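PDB 3AY8: glutathione S-transferase from Bombyx mori, which probably catalyses the conjugation of glutathione to electrophilic compounds, working as a homodimer of two-domain subunits. Local coordinates for residues A[12-17]-A[106-111]; A[133-138]-A[178-183]; A[148-151]-A[155-158]; A[161-166]-A[184-189]; A[166-171]-A[197-202]. All blocks are in the same frame, centred on the assembly; numbering follows the deposited sequence. Where two conformers were deposited one is given.

The five contacts run through one subunit, and four of them lie entirely in its helical C-terminal domain. Interaction 1 is the bridge between domains, setting helix 13-25 of the thioredoxin-like part against helix 90-120. Along the chain interaction 1 closes first; interaction 3, within the loop joining helices 128-147 and 158-173, then falls inside the span closed by interaction 2, whereas interactions 2, 4 and 5 interleave. Helix 158-173 runs through the middle: interactions 4 and 5 both use it, share Ser166 and have centres about 9 Å apart. Interactions 2 and 4 share helix 181-190, with centres about 12 Å apart. Arg16 links interaction 1 to both 4 and 5, tying the two domains together.

Interaction 1 of 5, residues A[12-17]-A[106-111]; sequences SGPSRG and SLYVKI
Pro14 lies over one face of the Tyr108 ring, a CH-pi contact at the domain interface of the glutathione transferase fold: helix 13-25 belongs to the thioredoxin-like N-terminal domain, helix 90-120 to the helical C-terminal one. Pro14 CD sits 3.8 Å from the ring centroid and 22° off its normal, displaced toward the hydroxyl end, where it comes 3.6 Å from Tyr108 CZ. Pro14 CG follows alongside, 3.8 Å from Tyr108 CE2, and the two side chains cross nearly at a right angle. The phenol reaches this far because CG stands anti to the backbone N of Tyr108 (chi1 -168°). Gly13 lets the ring approach its backbone: Gly13 N lies 4.0 Å from Tyr108 OH, and a beta carbon on Gly13 would have no room beside Tyr108 CE1. The helix turn carrying Pro14 is itself pinned by Ser12, the N-cap, whose OG accepts from Ser15 N at 3.1 Å. With an alanine in place of Tyr108, Pro14 would probably lose the aromatic face beneath it and a gap would open between the two helices. Next to Tyr108, Val109 packs on Val109 of the second subunit. Within the chain, Tyr108 also touches Ser166 of helix 158-173, while Ser15 and Arg16 rest on His8 of strand 5-8.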
# COMPACT_ATOMS: atom_id res chain seq x y z
N SER A 12 6.48 -14.05 7.73
CA SER A 12 5.97 -12.98 6.88
C SER A 12 6.23 -11.62 7.47
O SER A 12 5.85 -11.34 8.61
CB SER A 12 4.47 -13.18 6.63
OG SER A 12 3.86 -11.96 6.33
N GLY A 13 6.88 -10.75 6.69
CA GLY A 13 7.08 -9.36 7.09
C GLY A 13 5.80 -8.64 7.53
O GLY A 13 5.75 -8.09 8.64
N PRO A 14 4.78 -8.60 6.66
CA PRO A 14 3.51 -7.93 7.03
C PRO A 14 2.88 -8.52 8.28
O PRO A 14 2.37 -7.78 9.12
CB PRO A 14 2.63 -8.15 5.79
CG PRO A 14 3.63 -8.18 4.65
CD PRO A 14 4.80 -8.98 5.23
N SER A 15 2.92 -9.84 8.43
CA SER A 15 2.41 -10.47 9.66
C SER A 15 3.22 -9.99 10.86
O SER A 15 2.64 -9.65 11.89
CB SER A 15 2.42 -12.01 9.54
OG SER A 15 1.49 -12.58 10.45
N ARG A 16 4.54 -9.91 10.72
CA ARG A 16 5.39 -9.41 11.80
C ARG A 16 5.12 -7.94 12.12
O ARG A 16 5.18 -7.55 13.29
CB ARG A 16 6.87 -9.67 11.50
CG ARG A 16 7.34 -11.08 11.91
CD ARG A 16 8.83 -11.30 11.64
NE ARG A 16 9.11 -11.64 10.23
CZ ARG A 16 9.62 -10.78 9.34
NH1 ARG A 16 9.83 -11.17 8.09
NH2 ARG A 16 9.92 -9.54 9.71
N GLY A 17 4.80 -7.15 11.10
CA GLY A 17 4.47 -5.73 11.29
C GLY A 17 3.21 -5.51 12.10
O GLY A 17 3.13 -4.59 12.92
N SER A 106 5.71 0.48 -2.07
CA SER A 106 7.08 0.58 -2.61
C SER A 106 8.04 -0.40 -1.94
O SER A 106 8.68 -1.21 -2.60
CB SER A 106 7.65 2.01 -2.46
OG SER A 106 6.88 2.92 -3.21
N LEU A 107 8.13 -0.31 -0.62
CA LEU A 107 9.15 -1.06 0.11
C LEU A 107 8.92 -2.56 0.08
O LEU A 107 9.74 -3.31 -0.47
CB LEU A 107 9.34 -0.53 1.53
CG LEU A 107 10.42 -1.18 2.43
CD1 LEU A 107 11.82 -1.18 1.80
CD2 LEU A 107 10.46 -0.50 3.77
N TYR A 108 7.83 -3.02 0.68
CA TYR A 108 7.65 -4.46 0.79
C TYR A 108 7.39 -5.09 -0.57
O TYR A 108 7.75 -6.24 -0.80
CB TYR A 108 6.59 -4.88 1.82
CG TYR A 108 6.71 -6.39 2.07
CD1 TYR A 108 7.81 -6.90 2.76
CD2 TYR A 108 5.78 -7.29 1.53
CE1 TYR A 108 7.97 -8.26 2.97
CE2 TYR A 108 5.94 -8.69 1.72
CZ TYR A 108 7.04 -9.15 2.45
OH TYR A 108 7.23 -10.49 2.67
N VAL A 109 6.75 -4.33 -1.45
CA VAL A 109 6.51 -4.74 -2.83
C VAL A 109 7.82 -5.13 -3.55
O VAL A 109 7.87 -6.14 -4.25
CB VAL A 109 5.79 -3.59 -3.61
CG1 VAL A 109 5.97 -3.73 -5.13
CG2 VAL A 109 4.33 -3.56 -3.24
N LYS A 110 8.86 -4.33 -3.34
CA LYS A 110 10.14 -4.55 -4.02
C LYS A 110 10.99 -5.63 -3.34
O LYS A 110 11.77 -6.31 -4.01
CB LYS A 110 10.90 -3.23 -4.13
CG LYS A 110 10.27 -2.28 -5.16
CD LYS A 110 10.96 -0.93 -5.17
CE LYS A 110 10.10 0.11 -5.94
NZ LYS A 110 10.94 1.30 -6.23
N ILE A 111 10.84 -5.79 -2.03
CA ILE A 111 11.43 -6.92 -1.31
C ILE A 111 10.78 -8.21 -1.82
O ILE A 111 11.46 -9.18 -2.17
CB ILE A 111 11.24 -6.75 0.22
CG1 ILE A 111 12.07 -5.55 0.72
CG2 ILE A 111 11.60 -8.05 0.96
CD1 ILE A 111 11.76 -5.07 2.19

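Interaction 2 of 5, residues A[133-138]-A[178-183]; sequences DLNSTL and SSFPNI
Phe180 packs against Leu138 where the loop leading into helix 181-190 meets helix 128-147, a closure within the all-helical C-terminal domain of the glutathione transferase fold. One face of the Phe180 ring is turned to Leu138, whose C stands 4.2 Å above its middle. Leu138 CB makes the side-chain touch, 3.6 Å from Phe180 CE2, and the two side chains cross at about a right angle. Asn135 O comes obliquely to the ring, 3.6 Å from Phe180 CZ. In the conformer given, one of two deposited for Ser179, Ser179 CB lies over the opposite face, 4.0 Å above the centre of the Phe180 ring. The first torsion of Phe180 (chi1 -44°) leaves CG anti to the carbonyl carbon, and from there the ring points at helix 128-147.

No hydrogen bond joins the two segments directly; polar ties to this helix come from its following turns, at Asn142 and Glu146. Phe180 holds the N-cap position of helix 181-190, and just after it Asn142 OD1 accepts from Asn182 N and, weakly, from Ile183 N, while Glu146 OE1 takes Asn182 ND2. Trp175, Ile177 and Met167 pack round Leu138. Ile183 joins in from the first turn of its helix: CD1 touches Leu138 CB at 4.1 Å, but its nearest approach is to a backbone oxygen, with Ile183 CD1 3.4 Å from Leu138 O.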
# COMPACT_ATOMS: atom_id res chain seq x y z
N ASP A 133 15.90 -1.32 -8.24
CA ASP A 133 14.55 -0.84 -7.92
C ASP A 133 14.39 -0.71 -6.40
O ASP A 133 13.97 0.33 -5.91
CB ASP A 133 13.50 -1.79 -8.50
CG ASP A 133 12.13 -1.13 -8.68
OD1 ASP A 133 12.03 0.12 -8.62
OD2 ASP A 133 11.15 -1.88 -8.87
N LEU A 134 14.77 -1.76 -5.67
CA LEU A 134 14.72 -1.72 -4.22
C LEU A 134 15.64 -0.63 -3.65
O LEU A 134 15.24 0.11 -2.77
CB LEU A 134 15.05 -3.09 -3.59
CG LEU A 134 15.09 -3.12 -2.05
CD1 LEU A 134 13.78 -2.62 -1.40
CD2 LEU A 134 15.46 -4.51 -1.52
N ASN A 135 16.86 -0.55 -4.16
CA ASN A 135 17.82 0.46 -3.70
C ASN A 135 17.33 1.90 -3.88
O ASN A 135 17.58 2.75 -3.03
CB ASN A 135 19.20 0.22 -4.32
CG ASN A 135 20.01 -0.83 -3.57
OD1 ASN A 135 20.91 -1.49 -4.13
ND2 ASN A 135 19.72 -1.00 -2.29
N SER A 136 16.58 2.16 -4.96
CA SER A 136 15.96 3.47 -5.15
C SER A 136 14.92 3.79 -4.04
O SER A 136 14.82 4.94 -3.56
CB SER A 136 15.31 3.54 -6.53
OG SER A 136 14.43 4.64 -6.61
N THR A 137 14.16 2.77 -3.64
CA THR A 137 13.20 2.91 -2.54
C THR A 137 13.92 3.05 -1.21
O THR A 137 13.53 3.87 -0.37
CB THR A 137 12.18 1.76 -2.55
OG1 THR A 137 11.30 1.97 -3.66
CG2 THR A 137 11.34 1.73 -1.25
N LEU A 138 15.01 2.29 -1.02
CA LEU A 138 15.83 2.48 0.19
C LEU A 138 16.39 3.89 0.31
O LEU A 138 16.50 4.44 1.42
CB LEU A 138 16.96 1.44 0.27
CG LEU A 138 16.52 -0.03 0.38
CD1 LEU A 138 17.73 -0.93 0.63
CD2 LEU A 138 15.45 -0.21 1.47
N SER A 178 25.22 0.08 3.24
CA SER A 178 26.32 1.00 3.57
C SER A 178 26.10 2.39 2.97
O SER A 178 26.54 3.40 3.54
CB SER A 178 27.68 0.43 3.12
OG SER A 178 27.73 0.28 1.71
N SER A 179 25.41 2.45 1.83
CA SER A 179 25.07 3.72 1.19
C SER A 179 23.99 4.50 1.95
O SER A 179 23.70 5.65 1.61
CB SER A 179 24.60 3.47 -0.25
OG SER A 179 25.65 3.02 -1.09
N PHE A 180 23.40 3.89 2.97
CA PHE A 180 22.30 4.53 3.69
C PHE A 180 22.53 4.63 5.19
O PHE A 180 21.93 3.86 5.96
CB PHE A 180 20.96 3.84 3.37
CG PHE A 180 20.78 3.52 1.91
CD1 PHE A 180 20.72 4.54 0.96
CD2 PHE A 180 20.66 2.20 1.48
CE1 PHE A 180 20.55 4.25 -0.40
CE2 PHE A 180 20.49 1.89 0.14
CZ PHE A 180 20.44 2.92 -0.81
N PRO A 181 23.38 5.58 5.63
CA PRO A 181 23.73 5.67 7.05
C PRO A 181 22.53 5.94 7.97
O PRO A 181 22.54 5.52 9.12
CB PRO A 181 24.75 6.83 7.12
CG PRO A 181 24.64 7.56 5.82
CD PRO A 181 24.15 6.54 4.81
N ASN A 182 21.51 6.64 7.46
CA ASN A 182 20.31 6.93 8.28
C ASN A 182 19.47 5.69 8.60
O ASN A 182 18.95 5.57 9.71
CB ASN A 182 19.45 8.04 7.67
CG ASN A 182 20.22 9.36 7.52
OD1 ASN A 182 21.05 9.71 8.37
ND2 ASN A 182 19.95 10.08 6.44
N ILE A 183 19.34 4.79 7.63
CA ILE A 183 18.73 3.47 7.86
C ILE A 183 19.57 2.65 8.86
O ILE A 183 19.01 2.00 9.75
CB ILE A 183 18.54 2.64 6.54
CG1 ILE A 183 17.70 3.43 5.51
CG2 ILE A 183 17.86 1.28 6.85
CD1 ILE A 183 17.49 2.71 4.17

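Interaction 3 of 5, residues A[148-151]-A[155-158]; sequences TKWV and HPTI
Trp150 and Pro156 bring together two parts of the loop between helices 128-147 and 158-173, their CA atoms 5.6 Å apart, with no hydrogen bond passing directly between the two segments. Both run as irregular loop up to Ile158, where helix 158-173 begins. Pro156 N lies over a face of the indole, while His155 C approaches obliquely, 3.5 Å from Trp150 CD1.

The proline ring completes the cover. Pro156 CD makes a CH-pi contact with the five-membered ring, 3.8 Å from its centroid and 18° off the normal, and Pro156 CB stands 3.8 Å from Trp150 CD2. Trp150 CG is anti to its carbonyl carbon (chi1 -59°), directing the indole toward the facing segment, and chi2 near 90° turns its face to Pro156. On the other side of the loop, Thr148 OG1 donates to Trp150 O at 2.6 Å, fixing the bend that carries the tryptophan.

Thr157 is the N-cap of helix 158-173. The sequence Thr-x-x-Asp and the bond from Thr157 N to Asp160 OD2 recall the N-capping box familiar at the start of the corresponding helix in glutathione transferases, although here the other half of the box, from Thr157 OG1, goes to Ala159 N.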
# COMPACT_ATOMS: atom_id res chain seq x y z
N THR A 148 14.10 13.28 10.57
CA THR A 148 13.68 12.88 11.92
C THR A 148 14.38 11.60 12.37
O THR A 148 14.86 10.81 11.54
CB THR A 148 12.14 12.67 12.00
OG1 THR A 148 11.73 11.76 10.97
CG2 THR A 148 11.37 13.98 11.82
N LYS A 149 14.43 11.38 13.69
CA LYS A 149 15.04 10.19 14.27
C LYS A 149 14.37 8.88 13.82
O LYS A 149 15.05 7.91 13.51
CB LYS A 149 15.04 10.27 15.80
CG LYS A 149 15.86 9.16 16.46
CD LYS A 149 15.79 9.23 17.98
CE LYS A 149 16.68 8.17 18.61
NZ LYS A 149 16.41 8.02 20.08
N TRP A 150 13.04 8.89 13.81
CA TRP A 150 12.22 7.75 13.37
C TRP A 150 11.57 8.09 12.02
O TRP A 150 11.75 9.21 11.53
CB TRP A 150 11.17 7.42 14.45
CG TRP A 150 11.79 7.06 15.79
CD1 TRP A 150 12.08 7.93 16.81
CD2 TRP A 150 12.21 5.76 16.24
NE1 TRP A 150 12.64 7.24 17.87
CE2 TRP A 150 12.74 5.92 17.54
CE3 TRP A 150 12.20 4.48 15.65
CZ2 TRP A 150 13.23 4.83 18.29
CZ3 TRP A 150 12.70 3.41 16.39
CH2 TRP A 150 13.21 3.59 17.69
N VAL A 151 10.87 7.15 11.39
CA VAL A 151 10.43 7.34 9.99
C VAL A 151 9.44 8.49 9.78
O VAL A 151 9.42 9.11 8.72
CB VAL A 151 9.85 6.05 9.30
CG1 VAL A 151 10.88 4.94 9.19
CG2 VAL A 151 8.58 5.58 9.97
N HIS A 155 9.56 10.68 17.38
CA HIS A 155 9.19 9.55 18.25
C HIS A 155 8.70 8.38 17.39
O HIS A 155 8.25 8.59 16.26
CB HIS A 155 8.11 9.96 19.26
CG HIS A 155 6.88 10.55 18.64
ND1 HIS A 155 5.79 9.78 18.27
CD2 HIS A 155 6.55 11.83 18.35
CE1 HIS A 155 4.85 10.57 17.77
NE2 HIS A 155 5.28 11.81 17.81
N PRO A 156 8.79 7.14 17.91
CA PRO A 156 8.39 5.99 17.08
C PRO A 156 6.87 5.92 16.88
O PRO A 156 6.12 6.38 17.73
CB PRO A 156 8.91 4.77 17.87
CG PRO A 156 9.12 5.25 19.27
CD PRO A 156 9.36 6.74 19.21
N THR A 157 6.44 5.41 15.73
CA THR A 157 5.02 5.29 15.43
C THR A 157 4.80 3.91 14.83
O THR A 157 5.77 3.17 14.63
CB THR A 157 4.54 6.38 14.43
OG1 THR A 157 5.28 6.27 13.20
CG2 THR A 157 4.75 7.81 15.02
N ILE A 158 3.54 3.56 14.55
CA ILE A 158 3.27 2.32 13.81
C ILE A 158 3.89 2.31 12.41
O ILE A 158 4.02 1.24 11.82
CB ILE A 158 1.75 1.96 13.74
CG1 ILE A 158 0.95 3.01 12.97
CG2 ILE A 158 1.17 1.70 15.14
CD1 ILE A 158 -0.50 2.56 12.70

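Interaction 4 of 5, residues A[161-166]-A[184-189]; sequences TSIYAS and QRWIKD
Trp186, whose indole reaches across to Ile163 and Tyr164, shares one oxygen with a backbone amide: Asp160 OD1 accepts both from Trp186 NE1 and from Val151 N. That grip at the nitrogen limits the rotation of the indole and leaves its benzo end to meet helix 158-173. The segments cross steeply, at -106°, and their axes come no closer than 11.0 Å, so long side chains have to span the distance.

Trp186 does most of this. With CG anti to the backbone N (chi1 164°), the indole is thrown out toward the other helix and arrives edge-on: CH2 lies 3.5 Å from Tyr164 N, with that nitrogen close to the ring plane. Ile163 CG2 approaches the same corner, 3.7 Å from Trp186 CH2, and Tyr164 CB comes within 4.0 Å of Trp186 CH2.

Tyr164 heads off another way. Its ring receives Ile187 at an edge, Ile187 CD1 being 3.7 Å from Tyr164 CD1 in one of two deposited conformers, so this last touch may be made only part of the time. The phenol itself is held at its far end, where Tyr164 OH hydrogen-bonds Glu200 OE2 of helix 196-213, and the ring also touches Leu20 and Asn199. Ile163 also touches Leu107 of helix 90-120. Aromatic and aliphatic side chains spanning two steeply crossed helices thus form part of the buried core of the helical C-terminal domain of the glutathione transferase fold.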
# COMPACT_ATOMS: atom_id res chain seq x y z
N THR A 161 7.07 0.37 13.11
CA THR A 161 6.89 -1.07 13.28
C THR A 161 6.71 -1.79 11.93
O THR A 161 7.31 -2.83 11.70
CB THR A 161 5.77 -1.41 14.29
OG1 THR A 161 4.61 -0.63 14.01
CG2 THR A 161 6.25 -1.10 15.73
N SER A 162 5.91 -1.21 11.02
CA SER A 162 5.70 -1.81 9.70
C SER A 162 6.97 -1.79 8.84
O SER A 162 7.35 -2.80 8.25
CB SER A 162 4.56 -1.08 8.97
OG SER A 162 3.30 -1.43 9.55
N ILE A 163 7.62 -0.63 8.77
CA ILE A 163 8.83 -0.48 7.96
C ILE A 163 10.00 -1.30 8.55
O ILE A 163 10.78 -1.88 7.81
CB ILE A 163 9.17 1.02 7.72
CG1 ILE A 163 8.03 1.68 6.90
CG2 ILE A 163 10.49 1.18 6.98
CD1 ILE A 163 8.20 3.20 6.65
N TYR A 164 10.07 -1.39 9.87
CA TYR A 164 11.03 -2.28 10.52
C TYR A 164 10.78 -3.76 10.14
O TYR A 164 11.73 -4.49 9.82
CB TYR A 164 11.04 -2.05 12.04
CG TYR A 164 11.87 -3.04 12.83
CD1 TYR A 164 13.16 -3.40 12.42
CD2 TYR A 164 11.37 -3.58 14.03
CE1 TYR A 164 13.93 -4.30 13.15
CE2 TYR A 164 12.14 -4.48 14.78
CZ TYR A 164 13.41 -4.84 14.32
OH TYR A 164 14.18 -5.71 15.05
N ALA A 165 9.52 -4.19 10.13
CA ALA A 165 9.20 -5.57 9.72
C ALA A 165 9.67 -5.85 8.29
O ALA A 165 10.23 -6.91 8.00
CB ALA A 165 7.70 -5.85 9.87
N SER A 166 9.45 -4.87 7.41
CA SER A 166 9.91 -4.98 6.02
C SER A 166 11.44 -5.01 5.92
O SER A 166 12.02 -5.95 5.34
CB SER A 166 9.34 -3.82 5.20
OG SER A 166 7.94 -3.94 5.03
N GLN A 184 20.89 2.68 8.70
CA GLN A 184 21.79 1.98 9.65
C GLN A 184 21.57 2.44 11.08
O GLN A 184 21.49 1.63 11.99
CB GLN A 184 23.26 2.16 9.25
CG GLN A 184 23.63 1.46 7.95
CD GLN A 184 25.09 1.64 7.59
OE1 GLN A 184 25.57 2.76 7.44
NE2 GLN A 184 25.78 0.53 7.42
N ARG A 185 21.44 3.76 11.28
CA ARG A 185 21.16 4.33 12.60
C ARG A 185 19.79 3.87 13.12
O ARG A 185 19.65 3.42 14.27
CB ARG A 185 21.18 5.86 12.51
CG ARG A 185 20.81 6.57 13.83
CD ARG A 185 20.37 8.02 13.61
NE ARG A 185 18.98 8.11 13.16
CZ ARG A 185 18.55 8.74 12.07
NH1 ARG A 185 19.41 9.36 11.26
NH2 ARG A 185 17.25 8.77 11.78
N TRP A 186 18.78 3.99 12.27
CA TRP A 186 17.41 3.71 12.66
C TRP A 186 17.20 2.24 12.99
O TRP A 186 16.46 1.92 13.93
CB TRP A 186 16.47 4.20 11.54
CG TRP A 186 15.07 3.68 11.56
CD1 TRP A 186 14.02 4.19 12.27
CD2 TRP A 186 14.55 2.58 10.80
NE1 TRP A 186 12.88 3.47 12.00
CE2 TRP A 186 13.17 2.48 11.10
CE3 TRP A 186 15.12 1.68 9.89
CZ2 TRP A 186 12.35 1.49 10.54
CZ3 TRP A 186 14.30 0.70 9.32
CH2 TRP A 186 12.93 0.61 9.66
N ILE A 187 17.85 1.35 12.25
CA ILE A 187 17.67 -0.09 12.44
C ILE A 187 18.21 -0.59 13.80
O ILE A 187 17.69 -1.55 14.36
CB ILE A 187 18.22 -0.92 11.25
CG1 ILE A 187 17.63 -2.34 11.26
CG2 ILE A 187 19.74 -0.95 11.24
CD1 ILE A 187 16.24 -2.41 10.66
N LYS A 188 19.24 0.08 14.31
CA LYS A 188 19.72 -0.15 15.69
C LYS A 188 18.72 0.39 16.70
O LYS A 188 18.49 -0.24 17.72
CB LYS A 188 21.07 0.53 15.92
CG LYS A 188 22.18 0.07 15.02
CD LYS A 188 23.39 0.97 15.23
CE LYS A 188 24.55 0.56 14.33
NZ LYS A 188 25.47 1.71 14.16
N ASP A 189 18.13 1.55 16.43
CA ASP A 189 17.07 2.07 17.30
C ASP A 189 15.84 1.15 17.32
O ASP A 189 15.17 1.04 18.35
CB ASP A 189 16.67 3.48 16.92
CG ASP A 189 17.65 4.53 17.42
OD1 ASP A 189 18.35 4.26 18.42
OD2 ASP A 189 17.74 5.60 16.79

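Interaction 5 of 5, residues A[166-171]-A[197-202]; sequences SMSSIL and PENEDG
Ser168 meets Asn199 and Glu200 where helix 158-173 faces helix 196-213, and its short side chain can be followed outward. CB points at the other helix and lies 3.5 Å from Asn199 ND2, with Glu200 OE2 somewhat farther off at 4.1 Å. OG, placed between the backbone N and the carbonyl carbon (chi1 63°), accepts from Asn199 ND2 at 3.0 Å; the bond is nearly straight, 169° at the hydrogen, and Ser168 OG lies close to the plane of the amide. The same oxygen turns back to its own helix, where its single proton is shared by, or alternates between, Tyr164 O and Ala165 O, so the hydroxyl is gripped from both helices.

On the facing side, Asn199 extends with CG anti to its backbone N, carrying the amide across to the serine. Its other end is used as well: OD1 accepts from Arg16 NH2, an arginine of helix 13-25 in the thioredoxin-like domain. A leucine in place of Asn199 would probably leave Ser168 OG without its donor from helix 196-213 and take a hydrogen-bond mate from the Arg16 guanidinium.

Glu200 makes a second, wetter link. A water donates to Ser168 O at 2.7 Å and to Glu200 OE1 at 3.2 Å, the other carboxylate oxygen being engaged by Tyr164. The contact is therefore polar rather than greasy: one straight hydrogen bond and one water bridge probably help set the spacing of the two helices here, and the single amide of Asn199 joins a buried serine to an arginine from the other domain.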
# COMPACT_ATOMS: atom_id res chain seq x y z
N SER A 166 9.45 -4.87 7.41
CA SER A 166 9.91 -4.98 6.02
C SER A 166 11.44 -5.01 5.92
O SER A 166 12.02 -5.95 5.34
CB SER A 166 9.34 -3.82 5.20
OG SER A 166 7.94 -3.94 5.03
N MET A 167 12.09 -3.99 6.49
CA MET A 167 13.56 -3.85 6.43
C MET A 167 14.30 -5.03 7.07
O MET A 167 15.30 -5.49 6.54
CB MET A 167 14.01 -2.54 7.10
CG MET A 167 13.80 -1.31 6.25
SD MET A 167 14.52 -1.44 4.60
CE MET A 167 16.26 -1.83 4.93
N SER A 168 13.80 -5.51 8.20
CA SER A 168 14.43 -6.68 8.85
C SER A 168 14.38 -7.92 7.96
O SER A 168 15.30 -8.75 7.98
CB SER A 168 13.81 -6.94 10.23
OG SER A 168 12.43 -7.26 10.13
N SER A 169 13.34 -8.03 7.14
CA SER A 169 13.19 -9.12 6.18
C SER A 169 14.31 -9.15 5.13
O SER A 169 14.96 -10.18 4.94
CB SER A 169 11.82 -9.02 5.49
OG SER A 169 10.79 -8.95 6.45
N ILE A 170 14.55 -8.02 4.45
CA ILE A 170 15.57 -7.99 3.41
C ILE A 170 16.98 -8.01 4.04
O ILE A 170 17.89 -8.64 3.50
CB ILE A 170 15.38 -6.81 2.41
CG1 ILE A 170 16.16 -7.06 1.10
CG2 ILE A 170 15.74 -5.45 3.05
CD1 ILE A 170 15.69 -8.29 0.26
N LEU A 171 17.15 -7.34 5.18
CA LEU A 171 18.43 -7.35 5.88
C LEU A 171 18.83 -8.78 6.30
O LEU A 171 20.01 -9.10 6.30
CB LEU A 171 18.45 -6.39 7.09
CG LEU A 171 18.45 -4.89 6.77
CD1 LEU A 171 18.33 -4.04 8.05
CD2 LEU A 171 19.68 -4.48 5.95
N PRO A 197 13.01 -8.66 19.21
CA PRO A 197 13.63 -9.98 19.08
C PRO A 197 12.71 -10.98 18.46
O PRO A 197 13.16 -11.77 17.70
CB PRO A 197 13.90 -10.42 20.52
CG PRO A 197 14.05 -9.25 21.22
CD PRO A 197 13.23 -8.14 20.55
N GLU A 198 11.46 -10.91 18.82
CA GLU A 198 10.46 -11.77 18.28
C GLU A 198 10.39 -11.50 16.79
O GLU A 198 10.33 -12.40 16.01
CB GLU A 198 9.13 -11.51 18.99
CG GLU A 198 7.91 -12.22 18.50
CD GLU A 198 6.66 -11.86 19.30
OE1 GLU A 198 6.38 -10.69 19.50
OE2 GLU A 198 5.96 -12.76 19.71
N ASN A 199 10.45 -10.24 16.40
CA ASN A 199 10.50 -9.92 14.97
C ASN A 199 11.77 -10.44 14.30
O ASN A 199 11.71 -11.03 13.21
CB ASN A 199 10.39 -8.42 14.73
CG ASN A 199 10.64 -8.06 13.29
OD1 ASN A 199 9.83 -8.33 12.42
ND2 ASN A 199 11.81 -7.51 13.01
N GLU A 200 12.91 -10.20 14.94
CA GLU A 200 14.21 -10.62 14.40
C GLU A 200 14.28 -12.13 14.15
O GLU A 200 14.88 -12.58 13.17
CB GLU A 200 15.34 -10.17 15.32
CG GLU A 200 15.57 -8.66 15.34
CD GLU A 200 16.13 -8.13 14.02
OE1 GLU A 200 16.77 -8.92 13.29
OE2 GLU A 200 15.94 -6.94 13.70
N ASP A 201 13.66 -12.91 15.04
CA ASP A 201 13.66 -14.37 14.89
C ASP A 201 12.88 -14.81 13.66
O ASP A 201 13.34 -15.68 12.91
CB ASP A 201 13.10 -15.06 16.15
CG ASP A 201 14.08 -15.04 17.30
OD1 ASP A 201 15.29 -15.21 17.06
OD2 ASP A 201 13.65 -14.84 18.46
N GLY A 202 11.70 -14.22 13.44
CA GLY A 202 10.91 -14.52 12.25
C GLY A 202 11.59 -14.05 10.96
O GLY A 202 11.55 -14.75 9.93
O HOH W 1 17.04 -8.72 10.09